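Local coordinates for protein MaoC-like dehydratase (PDB 3KH8) that is a MaoC-like dehydratase with a hot dog domain and probably catalyses the reversible hydration of 2-enoyl thioesters, as relatives of the hydratase 2 family do, at residues A[244-249]-A[284-288]; A[262-267]-A[321-325]. All coordinates share one frame; numbering follows the deposited sequence.

Interaction 1: A[244-249]-A[284-288]; sequences FKQPIL and PCFPG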
loop_
_atom_site.group_PDB
_atom_site.type_symbol
_atom_site.label_atom_id
_atom_site.label_comp_id
_atom_site.label_asym_id
_atom_site.label_seq_id
_atom_site.Cartn_x
_atom_site.Cartn_y
_atom_site.Cartn_z
ATOM N N PHE A 244 14.563 20.886 -5.159
ATOM C CA PHE A 244 14.333 19.755 -6.062
ATOM C C PHE A 244 13.307 20.063 -7.160
ATOM O O PHE A 244 12.382 20.845 -6.951
ATOM C CB PHE A 244 13.898 18.508 -5.276
ATOM C CG PHE A 244 14.872 18.082 -4.205
ATOM C CD1 PHE A 244 16.101 17.515 -4.542
ATOM C CD2 PHE A 244 14.553 18.230 -2.859
ATOM C CE1 PHE A 244 17.001 17.116 -3.551
ATOM C CE2 PHE A 244 15.444 17.833 -1.861
ATOM C CZ PHE A 244 16.671 17.275 -2.208
ATOM N N LYS A 245 13.478 19.435 -8.322
ATOM C CA LYS A 245 12.544 19.576 -9.451
ATOM C C LYS A 245 11.192 18.918 -9.162
ATOM O O LYS A 245 10.152 19.344 -9.677
ATOM C CB LYS A 245 13.149 18.981 -10.734
ATOM C CG LYS A 245 13.531 17.496 -10.634
ATOM C CD LYS A 245 14.176 16.972 -11.915
ATOM C CE LYS A 245 14.749 15.576 -11.696
ATOM N NZ LYS A 245 15.313 14.986 -12.938
ATOM N N GLN A 246 11.230 17.872 -8.340
ATOM C CA GLN A 246 10.052 17.103 -7.964
ATOM C C GLN A 246 10.327 16.440 -6.609
ATOM O O GLN A 246 11.471 16.454 -6.144
ATOM C CB GLN A 246 9.719 16.065 -9.048
ATOM C CG GLN A 246 10.820 15.041 -9.330
ATOM C CD GLN A 246 10.537 14.195 -10.560
ATOM O OE1 GLN A 246 10.291 14.720 -11.648
ATOM N NE2 GLN A 246 10.579 12.880 -10.396
ATOM N N PRO A 247 9.288 15.883 -5.954
ATOM C CA PRO A 247 9.538 15.174 -4.694
ATOM C C PRO A 247 10.584 14.068 -4.852
ATOM O O PRO A 247 10.695 13.471 -5.922
ATOM C CB PRO A 247 8.172 14.569 -4.361
ATOM C CG PRO A 247 7.195 15.506 -4.981
ATOM C CD PRO A 247 7.845 15.947 -6.266
ATOM N N ILE A 248 11.352 13.817 -3.798
ATOM C CA ILE A 248 12.330 12.725 -3.806
ATOM C C ILE A 248 11.774 11.464 -3.141
ATOM O O ILE A 248 10.918 11.548 -2.256
ATOM C CB ILE A 248 13.670 13.138 -3.137
ATOM C CG1 ILE A 248 13.469 13.450 -1.646
ATOM C CG2 ILE A 248 14.301 14.320 -3.886
ATOM C CD1 ILE A 248 14.754 13.514 -0.836
ATOM N N LEU A 249 12.261 10.301 -3.572
ATOM C CA LEU A 249 11.901 9.035 -2.942
ATOM C C LEU A 249 12.582 8.942 -1.582
ATOM O O LEU A 249 13.703 9.419 -1.421
ATOM C CB LEU A 249 12.311 7.852 -3.833
ATOM C CG LEU A 249 11.990 6.420 -3.382
ATOM C CD1 LEU A 249 10.470 6.162 -3.315
ATOM C CD2 LEU A 249 12.671 5.401 -4.291
ATOM N N PRO A 284 20.152 12.066 -3.833
ATOM C CA PRO A 284 18.737 11.713 -3.850
ATOM C C PRO A 284 18.309 10.885 -5.056
ATOM O O PRO A 284 18.944 10.925 -6.113
ATOM C CB PRO A 284 18.036 13.074 -3.851
ATOM C CG PRO A 284 19.001 13.993 -4.502
ATOM C CD PRO A 284 20.367 13.497 -4.128
ATOM N N CYS A 285 17.227 10.136 -4.864
ATOM C CA CYS A 285 16.588 9.353 -5.909
ATOM C C CYS A 285 15.210 9.952 -6.189
ATOM O O CYS A 285 14.544 10.446 -5.281
ATOM C CB CYS A 285 16.445 7.903 -5.444
ATOM S SG CYS A 285 15.727 6.768 -6.642
ATOM N N PHE A 286 14.787 9.912 -7.447
ATOM C CA PHE A 286 13.460 10.393 -7.805
ATOM C C PHE A 286 12.551 9.219 -8.142
ATOM O O PHE A 286 12.958 8.307 -8.870
ATOM C CB PHE A 286 13.533 11.403 -8.958
ATOM C CG PHE A 286 14.387 12.597 -8.650
ATOM C CD1 PHE A 286 13.900 13.628 -7.848
ATOM C CD2 PHE A 286 15.688 12.685 -9.139
ATOM C CE1 PHE A 286 14.690 14.730 -7.550
ATOM C CE2 PHE A 286 16.485 13.783 -8.847
ATOM C CZ PHE A 286 15.985 14.811 -8.047
ATOM N N PRO A 287 11.319 9.223 -7.598
ATOM C CA PRO A 287 10.398 8.128 -7.904
ATOM C C PRO A 287 10.230 8.012 -9.413
ATOM O O PRO A 287 10.058 9.026 -10.096
ATOM C CB PRO A 287 9.083 8.571 -7.249
ATOM C CG PRO A 287 9.455 9.628 -6.270
ATOM C CD PRO A 287 10.666 10.302 -6.835
ATOM N N GLY A 288 10.312 6.791 -9.931
ATOM C CA GLY A 288 10.291 6.571 -11.375
ATOM C C GLY A 288 11.639 6.158 -11.937
ATOM O O GLY A 288 11.714 5.584 -13.023
HETATM O O HOH W 1 16.171 10.098 -2.270
#

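Interaction 2: A[262-267]-A[321-325]; sequences LFKQFC and EFVYT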
loop_
_atom_site.group_PDB
_atom_site.type_symbol
_atom_site.label_atom_id
_atom_site.label_comp_id
_atom_site.label_asym_id
_atom_site.label_seq_id
_atom_site.Cartn_x
_atom_site.Cartn_y
_atom_site.Cartn_z
ATOM N N LEU A 262 19.831 -7.907 -2.147
ATOM C CA LEU A 262 20.732 -8.659 -1.270
ATOM C C LEU A 262 20.095 -9.943 -0.739
ATOM O O LEU A 262 20.735 -10.998 -0.729
ATOM C CB LEU A 262 21.235 -7.775 -0.120
ATOM C CG LEU A 262 22.143 -6.612 -0.533
ATOM C CD1 LEU A 262 22.108 -5.508 0.523
ATOM C CD2 LEU A 262 23.575 -7.091 -0.791
ATOM N N PHE A 263 18.838 -9.851 -0.305
ATOM C CA PHE A 263 18.102 -11.025 0.165
ATOM C C PHE A 263 17.950 -12.055 -0.946
ATOM O O PHE A 263 18.146 -13.251 -0.720
ATOM C CB PHE A 263 16.719 -10.650 0.731
ATOM C CG PHE A 263 15.898 -11.846 1.154
ATOM C CD1 PHE A 263 16.101 -12.439 2.394
ATOM C CD2 PHE A 263 14.943 -12.392 0.299
ATOM C CE1 PHE A 263 15.355 -13.559 2.785
ATOM C CE2 PHE A 263 14.192 -13.511 0.680
ATOM C CZ PHE A 263 14.397 -14.090 1.928
ATOM N N LYS A 264 17.602 -11.578 -2.140
ATOM C CA LYS A 264 17.364 -12.441 -3.299
ATOM C C LYS A 264 18.636 -13.184 -3.722
ATOM O O LYS A 264 18.597 -14.384 -4.014
ATOM C CB LYS A 264 16.813 -11.611 -4.466
ATOM C CG LYS A 264 16.274 -12.424 -5.632
ATOM C CD LYS A 264 15.809 -11.506 -6.757
ATOM C CE LYS A 264 15.222 -12.296 -7.913
ATOM N NZ LYS A 264 14.751 -11.384 -8.999
ATOM N N GLN A 265 19.758 -12.470 -3.741
ATOM C CA GLN A 265 21.028 -13.050 -4.182
ATOM C C GLN A 265 21.653 -14.009 -3.161
ATOM O O GLN A 265 22.149 -15.075 -3.536
ATOM C CB GLN A 265 22.023 -11.949 -4.583
ATOM C CG GLN A 265 23.373 -12.463 -5.121
ATOM C CD GLN A 265 23.236 -13.337 -6.354
ATOM O OE1 GLN A 265 22.524 -12.994 -7.298
ATOM N NE2 GLN A 265 23.928 -14.473 -6.354
ATOM N N PHE A 266 21.599 -13.646 -1.880
ATOM C CA PHE A 266 22.412 -14.315 -0.859
ATOM C C PHE A 266 21.689 -15.153 0.199
ATOM O O PHE A 266 22.275 -16.097 0.741
ATOM C CB PHE A 266 23.341 -13.301 -0.183
ATOM C CG PHE A 266 24.272 -12.605 -1.138
ATOM C CD1 PHE A 266 25.405 -13.256 -1.626
ATOM C CD2 PHE A 266 24.012 -11.306 -1.556
ATOM C CE1 PHE A 266 26.268 -12.620 -2.514
ATOM C CE2 PHE A 266 24.866 -10.659 -2.447
ATOM C CZ PHE A 266 25.998 -11.316 -2.929
ATOM N N CYS A 267 20.437 -14.821 0.512
ATOM C CA CYS A 267 19.799 -15.393 1.706
ATOM C C CYS A 267 19.043 -16.715 1.512
ATOM O O CYS A 267 18.545 -17.287 2.482
ATOM C CB CYS A 267 18.921 -14.353 2.409
ATOM S SG CYS A 267 19.847 -13.018 3.204
ATOM N N GLU A 321 27.395 -2.307 3.565
ATOM C CA GLU A 321 27.920 -3.558 4.104
ATOM C C GLU A 321 26.771 -4.444 4.575
ATOM O O GLU A 321 25.986 -4.056 5.442
ATOM C CB GLU A 321 28.899 -3.300 5.251
ATOM C CG GLU A 321 29.432 -4.571 5.900
ATOM C CD GLU A 321 30.240 -4.287 7.145
ATOM O OE1 GLU A 321 31.425 -3.926 7.015
ATOM O OE2 GLU A 321 29.682 -4.426 8.254
ATOM N N PHE A 322 26.681 -5.632 3.990
ATOM C CA PHE A 322 25.630 -6.591 4.305
ATOM C C PHE A 322 26.259 -7.842 4.907
ATOM O O PHE A 322 27.224 -8.377 4.360
ATOM C CB PHE A 322 24.856 -6.939 3.031
ATOM C CG PHE A 322 23.786 -7.987 3.215
ATOM C CD1 PHE A 322 23.831 -9.174 2.489
ATOM C CD2 PHE A 322 22.722 -7.778 4.089
ATOM C CE1 PHE A 322 22.843 -10.145 2.641
ATOM C CE2 PHE A 322 21.733 -8.739 4.250
ATOM C CZ PHE A 322 21.789 -9.925 3.522
ATOM N N VAL A 323 25.721 -8.292 6.036
ATOM C CA VAL A 323 26.184 -9.528 6.664
ATOM C C VAL A 323 25.053 -10.553 6.688
ATOM O O VAL A 323 23.943 -10.261 7.139
ATOM C CB VAL A 323 26.762 -9.285 8.090
ATOM C CG1 VAL A 323 27.217 -10.598 8.733
ATOM C CG2 VAL A 323 27.919 -8.287 8.038
ATOM N N TYR A 324 25.346 -11.746 6.180
ATOM C CA TYR A 324 24.380 -12.833 6.147
ATOM C C TYR A 324 25.004 -14.142 6.639
ATOM O O TYR A 324 26.232 -14.283 6.667
ATOM C CB TYR A 324 23.799 -12.997 4.734
ATOM C CG TYR A 324 24.763 -13.570 3.718
ATOM C CD1 TYR A 324 25.764 -12.780 3.151
ATOM C CD2 TYR A 324 24.671 -14.903 3.319
ATOM C CE1 TYR A 324 26.652 -13.307 2.220
ATOM C CE2 TYR A 324 25.554 -15.439 2.387
ATOM C CZ TYR A 324 26.541 -14.635 1.844
ATOM O OH TYR A 324 27.416 -15.158 0.926
ATOM N N THR A 325 24.149 -15.084 7.034
ATOM C CA THR A 325 24.580 -16.433 7.408
ATOM C C THR A 325 24.960 -17.224 6.157
ATOM O O THR A 325 24.148 -17.388 5.245
ATOM C CB THR A 325 23.480 -17.185 8.198
ATOM O OG1 THR A 325 23.072 -16.396 9.321
ATOM C CG2 THR A 325 23.991 -18.532 8.700
#

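Interaction 1: A[244-249]-A[284-288]
Ile-248 and Leu-249 run beside Phe-286 and Pro-287 without regular strand structure, and one direct backbone hydrogen bond joins the two segments. It goes from Leu-249 N to Cys-285 O, 2.9 Å long with an N-H...O angle of 158°. A water makes a second bridge: it donates to Leu-249 O at 2.7 Å and accepts from Cys-285 N at 2.8 Å. The pair joins two connections of the hot dog domain. Loop 244-249 leads into helix 251-266, the long helix packed on the sheet, and loop 284-288 links strands 274-281 and 290-297. Ile-248 O is hydrogen-bonded to His-233 ND1; this histidine lies in a sequence that resembles the hydratase 2 motif, which suggests that the loop borders the probable active site.

The ring of Phe-286 is the hub of the side-chain packing. Lys-245 CE lies over one face, 3.9 Å from the ring centroid, in a CH-pi contact. Its NZ adds an off-centre cation-pi contact. The Lys-245 chain is extended beyond CG, which carries CE and NZ across the ring. Gln-246 turns its amide steeply to the same ring, the planes 81° apart, and places NE2 3.6 Å from Phe-286 CB. Ile-248 CG2 reaches Phe-286 CE1 at 3.7 Å and also touches Pro-284 CB. With CG1 between the backbone N and the carbonyl carbon (chi1 64°), CG2 sits beside the backbone N, and it also lies over the Phe-244 ring. Phe-244 CE1 meets Pro-284 CG at 3.8 Å. Leu-249 points toward 284-288, where CD2 meets the SG of Cys-285; Ser-254 of helix 251-266 touches both residues. Pro-247 O lies in the plane of the Phe-286 ring at its edge and is 3.3 Å from Pro-287 CD.

Interaction 2: A[262-267]-A[321-325]
Leu-262 and Phe-266 on the last turns of helix 251-266 pack against Phe-322 and Tyr-324 at the end of strand 314-324. The axes of helix 262-266 and strand 321-324 come within 10.5 Å and cross at -46°. This is the helix-on-sheet packing of a hot dog fold, in which a long helix rests on a curved antiparallel sheet.

CH-pi contacts lead. Leu-262 CB lies over one face of the Phe-322 ring, 4.0 Å from the centroid and displaced toward the rim. Both methyls of Leu-262 continue the contact along the base of the aromatic side chain, CD2 reaching Phe-322 CD1 at 3.9 Å. Phe-266 CB sits squarely over the Tyr-324 ring, 3.8 Å from the centroid. Tyr-324 CG lies between its backbone N and carbonyl carbon (chi1 71°), which swings the ring under the helix end.

One aromatic pair is present. The rings of Phe-266 and Tyr-324 meet obliquely, with centroids 5.3 Å apart and planes at 36°. Phe-266 CD1 is 3.9 Å from Tyr-324 CZ.

Sulfur adds a third kind. Cys-267 SG approaches the Phe-322 ring at its edge, in the ring plane, 3.7 Å from CZ. The same sulfur touches Tyr-324 CB. Phe-322 is thus covered on a face by leucine and met at an edge by sulfur.

No polar bond joins the two segments. The hydroxyl of the buried Tyr-324 is hydrogen-bonded to Gln-297 NE2 of strand 290-297. Phe-274 of strand 274-281 meets Phe-322 edge-to-face. Val-303 of strand 302-309 touches Leu-262, Phe-266 and Tyr-324, and Met-295 of strand 290-297 touches Leu-262 and Phe-266, so the helix end is seated across several adjoining strands.

How the interactions relate
The two contacts lie about 27 Å apart between centres and do not touch. Their segments alternate along the chain. Helix 251-266 links them: 244-249 leads into its start, while 262-267 lies toward its C-terminal side. Interaction 1 is partly buried and joins two loops. It mixes backbone bonding, a bridging water, a lysine over a ring and proline packing. Interaction 2 is fully buried and joins helix to sheet. It relies on carbon, ring and sulfur contacts, and the tyrosine hydroxyl there is hydrogen-bonded to a residue of another strand. Both place a phenylalanine ring under an aliphatic CH2, but from lysine in interaction 1 and from leucine in interaction 2.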